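Adhesin (Streptococcus sanguinis SK1 = NCTC 7863, PDB 6VT2) binds sialoglycans through two tandem Siglec-like modules of a serine-rich repeat adhesin, probably attaching the streptococcus to sialylated host glycoproteins. Local coordinates at residues I15-E20 with T128-P133; H88-G93 with L122-Q127; A168-S173 with I182-G187. All coordinates share one frame; numbering follows the deposited sequence.

Contact 1. Residues I15-E20 with T128-P133; sequences IAYRGE and TEKYTP. With CA (calcium ion), chain I.
Glu-20 meets both Lys-130 and Tyr-131 with its carboxylate, one oxygen for each. OE1 forms a salt bridge with Lys-130 NZ at 2.9 Å, while OE2 accepts a hydrogen bond from Tyr-131 OH at 3.1 Å. Both donors arrive on the syn side, somewhat out of the carboxylate plane. A third bond closes the triangle, since Lys-130 NZ also donates to Tyr-131 OH (3.1 Å). Glu-20 is delivered by the type II turn from Tyr-17 to Glu-20, with Gly-19 at its third position.

The apolar part is a CH-pi contact. Lys-130 CB sits over the centre of the Tyr-17 ring, 3.7 Å from the centroid and 10° off the ring normal, and CD passes beyond the rim near Tyr-17 CD2 (3.7 Å). The lysine can do both jobs because it is fully extended, with CG anti to the backbone N (chi1 174°): its root lies on the ring while its tip reaches the carboxylate. At the edge of that ring stands Glu-129 CB, whose carboxylate turns away to a salt bridge with Arg-125.

Metal bonds hold the same loop on both sides of Glu-129 and Lys-130. The calcium ion takes Thr-128 O (2.3 Å), Thr-128 OG1 and Tyr-131 O, together with three waters and Asp-190.

A calcium-clamped loop thus presents a lysine and a tyrosine to the turn after strand 13-17. Two donors on one carboxylate would be expected to stabilise its negative charge, which in turn matches the charge of the lysine.

Contact 2. Residues H88-G93 with L122-Q127; sequences HGVGPG and LVIRPQ. With SIA (N-acetyl-alpha-neuraminic acid), chain D.
Val-90 presses against the end of strand 119-125, and this is the tight part of the contact. Its CG1 lies 3.5 Å from Pro-126 N, over the peptide that joins Arg-125 to Pro-126, and its CB meets Pro-126 CD at 3.8 Å. With CG1 anti to its own carbonyl carbon (chi1 -73°), the valine puts that methyl on this peptide, where the strand ends.

Beside it, Ile-124 covers one face of the His-88 ring, CG1 standing 3.7 Å above the plane and offset toward the rim. The ring cannot easily swing, because His-88 ND1 donates a nearly straight bond (2.7 Å, 173°) to a lone pair of Gly-89 O, while NE2 goes to Tyr-96 OH.

The side toward Gly-91 is looser and wet. No direct hydrogen bond spans the segments there; instead one water lies within bonding distance of Gly-91 O and Ile-124 O and accepts from Arg-125 NH1 at 2.9 Å. NH2 of the same guanidinium is salt-bridged to Glu-129 OE2.

Farther along the loop, Gly-93 O accepts a hydrogen bond from sialic acid O4 (2.6 Å). Apolar atoms thus pack 88-90, while at Gly-93 a backbone carbonyl meets the sugar.

Contact 3. Residues A168-S173 with I182-G187; sequences ATSTYS and ITYPDG
Tyr-172 lies alongside Ile-182 in a non-hydrogen-bonded antiparallel pair, and the isoleucine is the side chain to follow. From CB its two branches part: CG2 sits 3.9 Å from Tyr-172 CE2 and also comes near Thr-171 O and Ser-170 CB. CG1 makes the closest approach, lying 3.7 Å from both CD2 and CE2 of the tyrosine. Beyond it CD1 runs on past the same ring, 4.0 Å from CE2. The two side chains point the same way, so the isoleucine lies beside the CD2-CE2 side of the ring.

The neighbouring pair, Thr-171 with Thr-183, carries the backbone bonds. Thr-171 N donates to Thr-183 O and Thr-183 N to Thr-171 O, both at 3.0 Å with N-H...O angles of 165°. On the sheet face opposite Tyr-172 and Ile-182, Thr-171 OG1 touches Thr-183 CB at 3.4 Å.

Past the paired strands, Ser-170 OG sits at the edge of the Tyr-184 ring, 3.5 Å from CD1, and is hydrogen-bonded to Pro-167 O; Tyr-184 OH is hydrogen-bonded to Asp-190 OD2. Thr-169 OG1 packs on Pro-185 CG.

The hairpin forms two strands of a three-stranded antiparallel sheet, with 180-183 in the middle and 189-192 beyond it. Helix 149-162 covers the Tyr-172 and Ile-182 face, where Val-159 touches both residues and Ile-192 of strand 189-192 also meets Ile-182.

How the contacts relate
From the sialic acid pocket the order is contact 2, contact 1, contact 3. Contacts 1 and 2 lie about 10 Å apart, centre to centre, and share one sheet: Ala-16 N reaches Val-123 O at 2.7 Å and Arg-18 N reaches Arg-125 O at 2.8 Å. Contact 3 belongs to the Rib-like module, its centre about 12 Å from that of contact 1 and 18 Å from that of contact 2. Asp-186 bridges the gap, with OD2 in a salt bridge to Arg-18 NE (2.9 Å) and probably hydrogen-bonded to Gln-127 N (2.8 Å). Sialic acid touches contact 2 at Gly-93; calcium sits in contact 1, with Tyr-184 of contact 3 close by.

Contact 1. Residues I15-E20 with T128-P133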
ATOM      1  N   ILE A  15      22.140  21.702  23.191  1.00 10.00           N
ATOM      2  CA  ILE A  15      21.672  20.392  23.679  1.00  8.79           C
ATOM      3  C   ILE A  15      22.441  19.294  22.920  1.00 10.34           C
ATOM      4  O   ILE A  15      22.390  19.346  21.743  1.00 13.52           O
ATOM      5  CB  ILE A  15      20.161  20.245  23.490  1.00 11.72           C
ATOM      6  CG1 ILE A  15      19.426  21.357  24.218  1.00 16.25           C
ATOM      7  CG2 ILE A  15      19.694  18.872  23.931  1.00 11.15           C
ATOM      8  CD1 ILE A  15      19.734  21.420  25.649  1.00 18.69           C
ATOM      9  N   ALA A  16      23.019  18.330  23.625  1.00  8.56           N
ATOM     10  CA  ALA A  16      23.826  17.287  22.842  1.00  8.61           C
ATOM     11  C   ALA A  16      23.224  15.985  23.370  1.00 13.83           C
ATOM     12  O   ALA A  16      23.103  15.852  24.533  1.00 14.05           O
ATOM     13  CB  ALA A  16      25.288  17.350  23.150  1.00 11.49           C
ATOM     14  N   TYR A  17      22.914  15.065  22.523  1.00  9.59           N
ATOM     15  CA  TYR A  17      22.280  13.831  22.972  1.00 10.83           C
ATOM     16  C   TYR A  17      23.350  12.794  23.273  1.00 10.35           C
ATOM     17  O   TYR A  17      24.254  12.677  22.544  1.00 12.17           O
ATOM     18  CB  TYR A  17      21.288  13.357  21.925  1.00 12.38           C
ATOM     19  CG  TYR A  17      20.162  14.329  21.854  1.00  9.91           C
ATOM     20  CD1 TYR A  17      19.236  14.366  22.866  1.00 11.80           C
ATOM     21  CD2 TYR A  17      20.106  15.276  20.865  1.00 16.21           C
ATOM     22  CE1 TYR A  17      18.221  15.289  22.881  1.00 13.14           C
ATOM     23  CE2 TYR A  17      19.108  16.216  20.878  1.00 17.45           C
ATOM     24  CZ  TYR A  17      18.162  16.206  21.867  1.00 14.22           C
ATOM     25  OH  TYR A  17      17.228  17.169  21.822  1.00 21.05           O
ATOM     26  N   ARG A  18      23.182  12.081  24.354  1.00 10.78           N
ATOM     27  CA  ARG A  18      24.078  11.026  24.788  1.00  9.83           C
ATOM     28  C   ARG A  18      24.281  10.038  23.638  1.00 11.47           C
ATOM     29  O   ARG A  18      23.329   9.601  23.105  1.00 12.05           O
ATOM     30  CB  ARG A  18      23.423  10.340  25.976  1.00 11.58           C
ATOM     31  CG  ARG A  18      24.203   9.142  26.439  1.00 14.23           C
ATOM     32  CD  ARG A  18      23.719   8.687  27.785  1.00 14.14           C
ATOM     33  NE  ARG A  18      22.310   8.403  27.771  1.00 10.36           N
ATOM     34  CZ  ARG A  18      21.626   7.945  28.792  1.00 17.18           C
ATOM     35  NH1 ARG A  18      22.228   7.773  29.929  1.00 21.02           N
ATOM     36  NH2 ARG A  18      20.349   7.672  28.677  1.00 16.30           N
ATOM     37  N   GLY A  19      25.529   9.721  23.294  1.00  9.94           N
ATOM     38  CA  GLY A  19      25.853   8.768  22.238  1.00 10.78           C
ATOM     39  C   GLY A  19      26.036   9.396  20.887  1.00 12.26           C
ATOM     40  O   GLY A  19      26.614   8.750  20.059  1.00 18.46           O
ATOM     41  N   GLU A  20      25.572  10.622  20.708  1.00 11.52           N
ATOM     42  CA  GLU A  20      25.525  11.233  19.362  1.00  9.95           C
ATOM     43  C   GLU A  20      26.585  12.293  19.129  1.00 11.15           C
ATOM     44  O   GLU A  20      27.123  12.788  20.049  1.00 11.51           O
ATOM     45  CB  GLU A  20      24.142  11.812  19.148  1.00 12.22           C
ATOM     46  CG  GLU A  20      23.067  10.808  19.511  1.00 14.56           C
ATOM     47  CD  GLU A  20      21.726  11.038  18.875  1.00 31.39           C
ATOM     48  OE1 GLU A  20      21.518  12.103  18.370  1.00 26.61           O
ATOM     49  OE2 GLU A  20      20.904  10.148  18.946  1.00 34.08           O
ATOM     50  N   THR A 128      16.027   9.573  24.044  1.00 10.22           N
ATOM     51  CA  THR A 128      14.578   9.567  24.005  1.00 10.77           C
ATOM     52  C   THR A 128      13.986  10.958  23.991  1.00 16.12           C
ATOM     53  O   THR A 128      12.848  11.119  23.528  1.00 15.85           O
ATOM     54  CB  THR A 128      13.978   8.772  25.148  1.00 15.90           C
ATOM     55  OG1 THR A 128      12.568   8.589  24.837  1.00 16.20           O
ATOM     56  CG2 THR A 128      14.153   9.430  26.464  1.00 16.44           C
ATOM     57  N   GLU A 129      14.733  11.980  24.406  1.00 13.93           N
ATOM     58  CA  GLU A 129      14.180  13.324  24.301  1.00 13.84           C
ATOM     59  C   GLU A 129      14.219  13.852  22.882  1.00 17.39           C
ATOM     60  O   GLU A 129      13.498  14.798  22.546  1.00 20.68           O
ATOM     61  CB  GLU A 129      14.927  14.253  25.253  1.00 14.03           C
ATOM     62  CG  GLU A 129      14.532  13.980  26.671  1.00 13.56           C
ATOM     63  CD  GLU A 129      15.143  14.952  27.637  1.00 21.49           C
ATOM     64  OE1 GLU A 129      15.965  15.793  27.214  1.00 14.23           O
ATOM     65  OE2 GLU A 129      14.805  14.868  28.814  1.00 21.28           O
ATOM     66  N   LYS A 130      15.071  13.296  22.047  1.00 15.77           N
ATOM     67  CA  LYS A 130      15.122  13.674  20.648  1.00 17.48           C
ATOM     68  C   LYS A 130      14.040  12.987  19.825  1.00 21.60           C
ATOM     69  O   LYS A 130      13.515  13.577  18.894  1.00 20.98           O
ATOM     70  CB  LYS A 130      16.534  13.368  20.128  1.00 20.48           C
ATOM     71  CG  LYS A 130      16.712  13.563  18.704  1.00 25.21           C
ATOM     72  CD  LYS A 130      18.175  13.335  18.344  1.00 25.02           C
ATOM     73  CE  LYS A 130      18.395  13.700  16.860  1.00 32.32           C
ATOM     74  NZ  LYS A 130      19.637  13.067  16.333  1.00 38.81           N
ATOM     75  N   TYR A 131      13.666  11.763  20.159  1.00 24.58           N
ATOM     76  CA  TYR A 131      12.818  10.935  19.314  1.00 21.74           C
ATOM     77  C   TYR A 131      11.439  10.771  19.944  1.00 23.36           C
ATOM     78  O   TYR A 131      11.303  10.505  21.147  1.00 23.19           O
ATOM     79  CB  TYR A 131      13.502   9.585  19.086  1.00 18.69           C
ATOM     80  CG  TYR A 131      14.857   9.707  18.480  1.00 21.37           C
ATOM     81  CD1 TYR A 131      15.009  10.140  17.156  1.00 20.14           C
ATOM     82  CD2 TYR A 131      15.993   9.434  19.213  1.00 27.08           C
ATOM     83  CE1 TYR A 131      16.272  10.284  16.585  1.00 24.23           C
ATOM     84  CE2 TYR A 131      17.265   9.580  18.653  1.00 26.97           C
ATOM     85  CZ  TYR A 131      17.381   9.972  17.315  1.00 26.38           C
ATOM     86  OH  TYR A 131      18.634  10.134  16.766  1.00 29.41           O
ATOM     87  N   THR A 132      10.416  11.004  19.136  1.00 26.36           N
ATOM     88  CA  THR A 132       9.028  10.829  19.556  1.00 21.86           C
ATOM     89  C   THR A 132       8.403   9.833  18.580  1.00 29.52           C
ATOM     90  O   THR A 132       8.105  10.188  17.421  1.00 34.41           O
ATOM     91  CB  THR A 132       8.272  12.145  19.568  1.00 34.48           C
ATOM     92  OG1 THR A 132       8.934  13.065  20.452  1.00 31.24           O
ATOM     93  CG2 THR A 132       6.837  11.926  20.076  1.00 35.75           C
ATOM     94  N   PRO A 133       8.186   8.588  18.983  1.00 23.93           N
ATOM     95  CA  PRO A 133       7.703   7.583  18.024  1.00 26.27           C
ATOM     96  C   PRO A 133       6.256   7.818  17.650  1.00 25.00           C
ATOM     97  O   PRO A 133       5.445   8.280  18.459  1.00 26.26           O
ATOM     98  CB  PRO A 133       7.849   6.249  18.762  1.00 27.19           C
ATOM     99  CG  PRO A 133       8.611   6.542  20.035  1.00 21.51           C
ATOM    100  CD  PRO A 133       8.369   8.032  20.331  1.00 23.37           C
TER
HETATM  101 CA    CA I 703      10.863  10.033  23.455  1.00 17.54          CA
HETATM  102  O   HOH W   1      10.477  12.341  23.243  1.00 29.54           O
HETATM  103  O   HOH W   2      10.389  10.850  25.597  1.00 32.39           O
HETATM  104  O   HOH W   3       8.469  10.424  23.086  1.00 28.70           O

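Contact 2. Residues H88-G93 with L122-Q127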
ATOM      1  N   HIS A  88      27.506   8.507  29.196  1.00  9.34           N
ATOM      2  CA  HIS A  88      27.462   9.745  29.949  1.00  8.96           C
ATOM      3  C   HIS A  88      26.176   9.786  30.766  1.00  9.60           C
ATOM      4  O   HIS A  88      25.117   9.334  30.330  1.00 10.21           O
ATOM      5  CB  HIS A  88      27.517  10.921  28.975  1.00  8.43           C
ATOM      6  CG  HIS A  88      27.994  12.181  29.591  1.00  8.41           C
ATOM      7  ND1 HIS A  88      27.174  12.940  30.387  1.00  9.22           N
ATOM      8  CD2 HIS A  88      29.198  12.809  29.585  1.00 10.63           C
ATOM      9  CE1 HIS A  88      27.854  13.977  30.862  1.00  9.08           C
ATOM     10  NE2 HIS A  88      29.084  13.928  30.383  1.00 10.11           N
ATOM     11  N   GLY A  89      26.260  10.401  31.917  1.00 10.78           N
ATOM     12  CA  GLY A  89      25.054  10.686  32.660  1.00 12.05           C
ATOM     13  C   GLY A  89      24.146  11.692  31.962  1.00 11.20           C
ATOM     14  O   GLY A  89      24.565  12.455  31.108  1.00  9.22           O
ATOM     15  N   VAL A  90      22.839  11.605  32.249  1.00 10.94           N
ATOM     16  CA  VAL A  90      21.873  12.542  31.697  1.00 10.01           C
ATOM     17  C   VAL A  90      21.096  13.160  32.838  1.00 11.03           C
ATOM     18  O   VAL A  90      19.992  13.659  32.635  1.00 13.86           O
ATOM     19  CB  VAL A  90      20.928  11.883  30.690  1.00  9.24           C
ATOM     20  CG1 VAL A  90      21.727  11.625  29.453  1.00 10.75           C
ATOM     21  CG2 VAL A  90      20.360  10.589  31.279  1.00 15.66           C
ATOM     22  N   GLY A  91      21.720  13.274  33.985  1.00 10.71           N
ATOM     23  CA  GLY A  91      21.115  13.933  35.116  1.00 11.58           C
ATOM     24  C   GLY A  91      21.231  15.418  34.999  1.00 10.49           C
ATOM     25  O   GLY A  91      21.845  15.951  34.081  1.00  9.52           O
ATOM     26  N   PRO A  92      20.646  16.115  35.964  1.00  9.21           N
ATOM     27  CA  PRO A  92      20.655  17.575  35.890  1.00  8.50           C
ATOM     28  C   PRO A  92      22.057  18.166  35.942  1.00  8.70           C
ATOM     29  O   PRO A  92      22.266  19.223  35.337  1.00 11.91           O
ATOM     30  CB  PRO A  92      19.788  17.974  37.071  1.00  9.10           C
ATOM     31  CG  PRO A  92      19.873  16.772  38.025  1.00 10.84           C
ATOM     32  CD  PRO A  92      19.880  15.617  37.107  1.00 10.33           C
ATOM     33  N   GLY A  93      23.037  17.515  36.590  1.00  9.99           N
ATOM     34  CA  GLY A  93      24.367  18.028  36.579  1.00 11.27           C
ATOM     35  C   GLY A  93      25.170  17.663  35.383  1.00 11.26           C
ATOM     36  O   GLY A  93      26.324  18.069  35.322  1.00  9.76           O
ATOM     37  N   LEU A 122      26.846  23.247  27.389  1.00  8.31           N
ATOM     38  CA  LEU A 122      26.569  22.005  26.703  1.00  8.33           C
ATOM     39  C   LEU A 122      25.817  21.085  27.639  1.00  8.30           C
ATOM     40  O   LEU A 122      26.276  20.818  28.745  1.00 10.04           O
ATOM     41  CB  LEU A 122      27.892  21.406  26.238  1.00  9.93           C
ATOM     42  CG  LEU A 122      27.768  20.184  25.354  1.00  9.40           C
ATOM     43  CD1 LEU A 122      27.192  20.560  24.026  1.00 10.62           C
ATOM     44  CD2 LEU A 122      29.181  19.586  25.248  1.00 12.61           C
ATOM     45  N   VAL A 123      24.639  20.673  27.228  1.00  8.31           N
ATOM     46  CA  VAL A 123      23.711  19.954  28.085  1.00  8.29           C
ATOM     47  C   VAL A 123      23.521  18.586  27.502  1.00  8.32           C
ATOM     48  O   VAL A 123      23.067  18.467  26.357  1.00  9.06           O
ATOM     49  CB  VAL A 123      22.383  20.709  28.226  1.00  8.29           C
ATOM     50  CG1 VAL A 123      21.404  20.007  29.181  1.00 11.61           C
ATOM     51  CG2 VAL A 123      22.598  22.111  28.661  1.00 11.91           C
ATOM     52  N   ILE A 124      23.758  17.557  28.319  1.00  8.89           N
ATOM     53  CA  ILE A 124      23.696  16.197  27.814  1.00  8.54           C
ATOM     54  C   ILE A 124      22.355  15.559  28.150  1.00  8.34           C
ATOM     55  O   ILE A 124      21.994  15.474  29.321  1.00  8.33           O
ATOM     56  CB  ILE A 124      24.841  15.343  28.355  1.00  8.87           C
ATOM     57  CG1 ILE A 124      26.201  16.075  28.181  1.00 12.36           C
ATOM     58  CG2 ILE A 124      24.761  13.971  27.807  1.00 10.27           C
ATOM     59  CD1 ILE A 124      26.432  16.538  26.804  1.00 13.66           C
ATOM     60  N   ARG A 125      21.601  15.150  27.130  1.00  8.36           N
ATOM     61  CA  ARG A 125      20.251  14.631  27.300  1.00  9.01           C
ATOM     62  C   ARG A 125      20.175  13.231  26.730  1.00  9.21           C
ATOM     63  O   ARG A 125      20.964  12.842  25.849  1.00  8.94           O
ATOM     64  CB  ARG A 125      19.230  15.558  26.626  1.00  9.95           C
ATOM     65  CG  ARG A 125      19.302  16.948  27.204  1.00  9.78           C
ATOM     66  CD  ARG A 125      19.235  16.971  28.686  1.00 10.88           C
ATOM     67  NE  ARG A 125      17.955  16.458  29.155  1.00 12.28           N
ATOM     68  CZ  ARG A 125      17.606  16.475  30.429  1.00 16.16           C
ATOM     69  NH1 ARG A 125      18.470  16.896  31.366  1.00 13.26           N
ATOM     70  NH2 ARG A 125      16.402  16.078  30.779  1.00 16.25           N
ATOM     71  N   PRO A 126      19.217  12.454  27.184  1.00  9.15           N
ATOM     72  CA  PRO A 126      19.056  11.108  26.631  1.00 10.15           C
ATOM     73  C   PRO A 126      18.439  11.151  25.248  1.00 10.81           C
ATOM     74  O   PRO A 126      17.693  12.065  24.896  1.00 10.98           O
ATOM     75  CB  PRO A 126      18.142  10.414  27.647  1.00  9.72           C
ATOM     76  CG  PRO A 126      17.209  11.564  28.066  1.00 10.50           C
ATOM     77  CD  PRO A 126      18.191  12.808  28.165  1.00 12.27           C
ATOM     78  N   GLN A 127      18.733  10.111  24.467  1.00 11.21           N
ATOM     79  CA  GLN A 127      18.211  10.069  23.105  1.00 12.81           C
ATOM     80  C   GLN A 127      16.689  10.104  23.044  1.00 12.04           C
ATOM     81  O   GLN A 127      16.114  10.670  22.104  1.00 13.59           O
ATOM     82  CB  GLN A 127      18.721   8.833  22.380  1.00 11.55           C
ATOM     83  CG  GLN A 127      20.211   9.001  22.090  1.00 11.27           C
ATOM     84  CD  GLN A 127      20.788   8.002  21.150  1.00 19.02           C
ATOM     85  OE1 GLN A 127      20.061   7.364  20.430  1.00 23.52           O
ATOM     86  NE2 GLN A 127      22.117   7.854  21.157  1.00 18.41           N
TER
HETATM   87  C1  SIA D   3      29.517  23.417  34.768  1.00 12.27           C
HETATM   88  C2  SIA D   3      29.813  22.801  36.204  1.00 12.61           C
HETATM   89  C3  SIA D   3      28.639  22.029  36.817  1.00  9.20           C
HETATM   90  C4  SIA D   3      28.280  20.745  36.066  1.00 11.81           C
HETATM   91  C5  SIA D   3      29.526  19.868  35.875  1.00  8.88           C
HETATM   92  C6  SIA D   3      30.682  20.715  35.283  1.00  9.69           C
HETATM   93  C7  SIA D   3      32.050  19.987  35.213  1.00 10.05           C
HETATM   94  C8  SIA D   3      33.175  20.988  34.842  1.00 10.31           C
HETATM   95  C9  SIA D   3      34.435  20.237  34.423  1.00 12.87           C
HETATM   96  C10 SIA D   3      29.347  17.455  35.386  1.00 12.75           C
HETATM   97  C11 SIA D   3      29.034  16.412  34.315  1.00 11.83           C
HETATM   98  N5  SIA D   3      29.256  18.744  34.981  1.00  8.18           N
HETATM   99  O1A SIA D   3      28.357  23.832  34.554  1.00 12.69           O
HETATM  100  O1B SIA D   3      30.533  23.453  34.018  1.00 11.88           O
HETATM  101  O4  SIA D   3      27.279  19.988  36.776  1.00 11.05           O
HETATM  102  O6  SIA D   3      30.927  21.861  36.090  1.00 10.93           O
HETATM  103  O7  SIA D   3      32.316  19.289  36.419  1.00 13.19           O
HETATM  104  O8  SIA D   3      32.709  21.855  33.802  1.00 11.68           O
HETATM  105  O9  SIA D   3      34.215  19.684  33.123  1.00 12.41           O
HETATM  106  O10 SIA D   3      29.663  17.128  36.528  1.00 14.39           O
HETATM  107  O   HOH W   4      21.400  16.962  31.531  1.00 10.60           O

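Contact 3. Residues A168-S173 with I182-G187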
ATOM      1  N   ALA A 168      18.504   3.348  13.673  1.00 32.84           N
ATOM      2  CA  ALA A 168      18.474   1.967  13.149  1.00 31.40           C
ATOM      3  C   ALA A 168      18.962   1.023  14.226  1.00 26.54           C
ATOM      4  O   ALA A 168      18.643  -0.151  14.175  1.00 28.08           O
ATOM      5  CB  ALA A 168      19.372   1.886  11.936  1.00 41.33           C
ATOM      6  N   THR A 169      19.703   1.560  15.170  1.00 23.04           N
ATOM      7  CA  THR A 169      20.224   0.751  16.286  1.00 27.75           C
ATOM      8  C   THR A 169      19.133   0.578  17.364  1.00 18.87           C
ATOM      9  O   THR A 169      19.422  -0.048  18.351  1.00 25.81           O
ATOM     10  CB  THR A 169      21.531   1.411  16.732  1.00 29.68           C
ATOM     11  OG1 THR A 169      21.392   2.768  16.326  1.00 41.00           O
ATOM     12  CG2 THR A 169      22.724   0.842  16.003  1.00 28.64           C
ATOM     13  N   SER A 170      17.958   1.194  17.177  1.00 23.53           N
ATOM     14  CA  SER A 170      16.850   1.115  18.145  1.00 24.17           C
ATOM     15  C   SER A 170      16.359  -0.326  18.190  1.00 22.03           C
ATOM     16  O   SER A 170      16.323  -0.938  17.146  1.00 23.22           O
ATOM     17  CB  SER A 170      15.711   2.034  17.833  1.00 24.37           C
ATOM     18  OG  SER A 170      16.135   3.362  17.675  1.00 21.59           O
ATOM     19  N   THR A 171      16.088  -0.828  19.381  1.00 19.02           N
ATOM     20  CA  THR A 171      15.574  -2.196  19.549  1.00 20.38           C
ATOM     21  C   THR A 171      14.126  -2.080  19.983  1.00 25.64           C
ATOM     22  O   THR A 171      13.739  -1.059  20.308  1.00 19.77           O
ATOM     23  CB  THR A 171      16.468  -3.030  20.462  1.00 23.09           C
ATOM     24  OG1 THR A 171      16.510  -2.467  21.761  1.00 31.30           O
ATOM     25  CG2 THR A 171      17.881  -3.127  19.932  1.00 20.10           C
ATOM     26  N   TYR A 172      13.350  -3.114  19.768  1.00 19.94           N
ATOM     27  CA  TYR A 172      11.915  -3.125  20.056  1.00 24.40           C
ATOM     28  C   TYR A 172      11.577  -4.369  20.863  1.00 23.84           C
ATOM     29  O   TYR A 172      12.063  -5.390  20.489  1.00 27.05           O
ATOM     30  CB  TYR A 172      11.164  -3.164  18.746  1.00 21.05           C
ATOM     31  CG  TYR A 172      11.439  -1.964  17.900  1.00 22.21           C
ATOM     32  CD1 TYR A 172      12.517  -1.911  17.044  1.00 25.10           C
ATOM     33  CD2 TYR A 172      10.662  -0.841  18.004  1.00 28.15           C
ATOM     34  CE1 TYR A 172      12.762  -0.812  16.251  1.00 26.21           C
ATOM     35  CE2 TYR A 172      10.942   0.294  17.274  1.00 28.24           C
ATOM     36  CZ  TYR A 172      11.980   0.310  16.372  1.00 27.01           C
ATOM     37  OH  TYR A 172      12.218   1.429  15.641  1.00 32.21           O
ATOM     38  N   SER A 173      10.801  -4.230  21.920  1.00 23.21           N
ATOM     39  CA  SER A 173      10.317  -5.352  22.728  1.00 23.70           C
ATOM     40  C   SER A 173       8.795  -5.215  22.801  1.00 26.39           C
ATOM     41  O   SER A 173       8.356  -4.156  22.969  1.00 19.92           O
ATOM     42  CB  SER A 173      10.937  -5.326  24.049  1.00 25.84           C
ATOM     43  OG  SER A 173      10.522  -6.391  24.856  1.00 35.83           O
ATOM     44  N   ILE A 182      10.596   0.744  22.985  1.00 13.64           N
ATOM     45  CA  ILE A 182      11.628   1.083  21.979  1.00 15.60           C
ATOM     46  C   ILE A 182      12.840   1.462  22.803  1.00 18.49           C
ATOM     47  O   ILE A 182      12.681   2.257  23.643  1.00 16.12           O
ATOM     48  CB  ILE A 182      11.158   2.235  21.084  1.00 16.30           C
ATOM     49  CG1 ILE A 182       9.835   1.868  20.401  1.00 15.41           C
ATOM     50  CG2 ILE A 182      12.234   2.665  20.070  1.00 21.47           C
ATOM     51  CD1 ILE A 182       9.178   2.977  19.643  1.00 18.89           C
ATOM     52  N   THR A 183      13.965   0.824  22.608  1.00 14.17           N
ATOM     53  CA  THR A 183      15.167   1.149  23.371  1.00 15.23           C
ATOM     54  C   THR A 183      16.103   1.830  22.402  1.00 18.70           C
ATOM     55  O   THR A 183      16.492   1.245  21.467  1.00 16.89           O
ATOM     56  CB  THR A 183      15.810  -0.073  24.010  1.00 16.84           C
ATOM     57  OG1 THR A 183      14.855  -0.655  24.884  1.00 18.98           O
ATOM     58  CG2 THR A 183      17.040   0.235  24.825  1.00 18.10           C
ATOM     59  N   TYR A 184      16.418   3.075  22.665  1.00 14.40           N
ATOM     60  CA  TYR A 184      17.360   3.805  21.835  1.00 15.88           C
ATOM     61  C   TYR A 184      18.720   3.294  22.188  1.00 13.59           C
ATOM     62  O   TYR A 184      19.039   2.704  23.141  1.00 12.09           O
ATOM     63  CB  TYR A 184      17.199   5.288  22.089  1.00 13.97           C
ATOM     64  CG  TYR A 184      15.848   5.674  21.638  1.00 11.45           C
ATOM     65  CD1 TYR A 184      15.422   5.444  20.356  1.00 16.64           C
ATOM     66  CD2 TYR A 184      14.982   6.159  22.563  1.00 11.48           C
ATOM     67  CE1 TYR A 184      14.134   5.726  19.990  1.00 17.68           C
ATOM     68  CE2 TYR A 184      13.716   6.509  22.195  1.00 12.76           C
ATOM     69  CZ  TYR A 184      13.282   6.283  20.916  1.00 14.74           C
ATOM     70  OH  TYR A 184      12.024   6.602  20.562  1.00 17.14           O
ATOM     71  N   PRO A 185      19.858   3.560  21.281  1.00 14.77           N
ATOM     72  CA  PRO A 185      21.240   3.087  21.500  1.00 12.87           C
ATOM     73  C   PRO A 185      21.854   3.486  22.822  1.00 12.30           C
ATOM     74  O   PRO A 185      22.751   2.818  23.329  1.00 14.10           O
ATOM     75  CB  PRO A 185      22.009   3.722  20.326  1.00 17.99           C
ATOM     76  CG  PRO A 185      21.018   4.051  19.311  1.00 24.06           C
ATOM     77  CD  PRO A 185      19.683   4.224  19.997  1.00 16.34           C
ATOM     78  N   ASP A 186      21.396   4.552  23.436  1.00 12.48           N
ATOM     79  CA  ASP A 186      21.896   4.927  24.746  1.00 12.36           C
ATOM     80  C   ASP A 186      21.163   4.291  25.904  1.00 12.58           C
ATOM     81  O   ASP A 186      21.463   4.596  27.050  1.00 15.41           O
ATOM     82  CB  ASP A 186      21.889   6.468  24.854  1.00 10.68           C
ATOM     83  CG  ASP A 186      20.538   7.036  25.033  1.00 12.49           C
ATOM     84  OD1 ASP A 186      19.545   6.350  24.682  1.00 12.25           O
ATOM     85  OD2 ASP A 186      20.424   8.164  25.544  1.00 12.53           O
ATOM     86  N   GLY A 187      20.250   3.379  25.627  1.00 12.78           N
ATOM     87  CA  GLY A 187      19.514   2.710  26.704  1.00 14.87           C
ATOM     88  C   GLY A 187      18.300   3.465  27.183  1.00 15.98           C
ATOM     89  O   GLY A 187      17.572   2.929  27.938  1.00 17.81           O
TER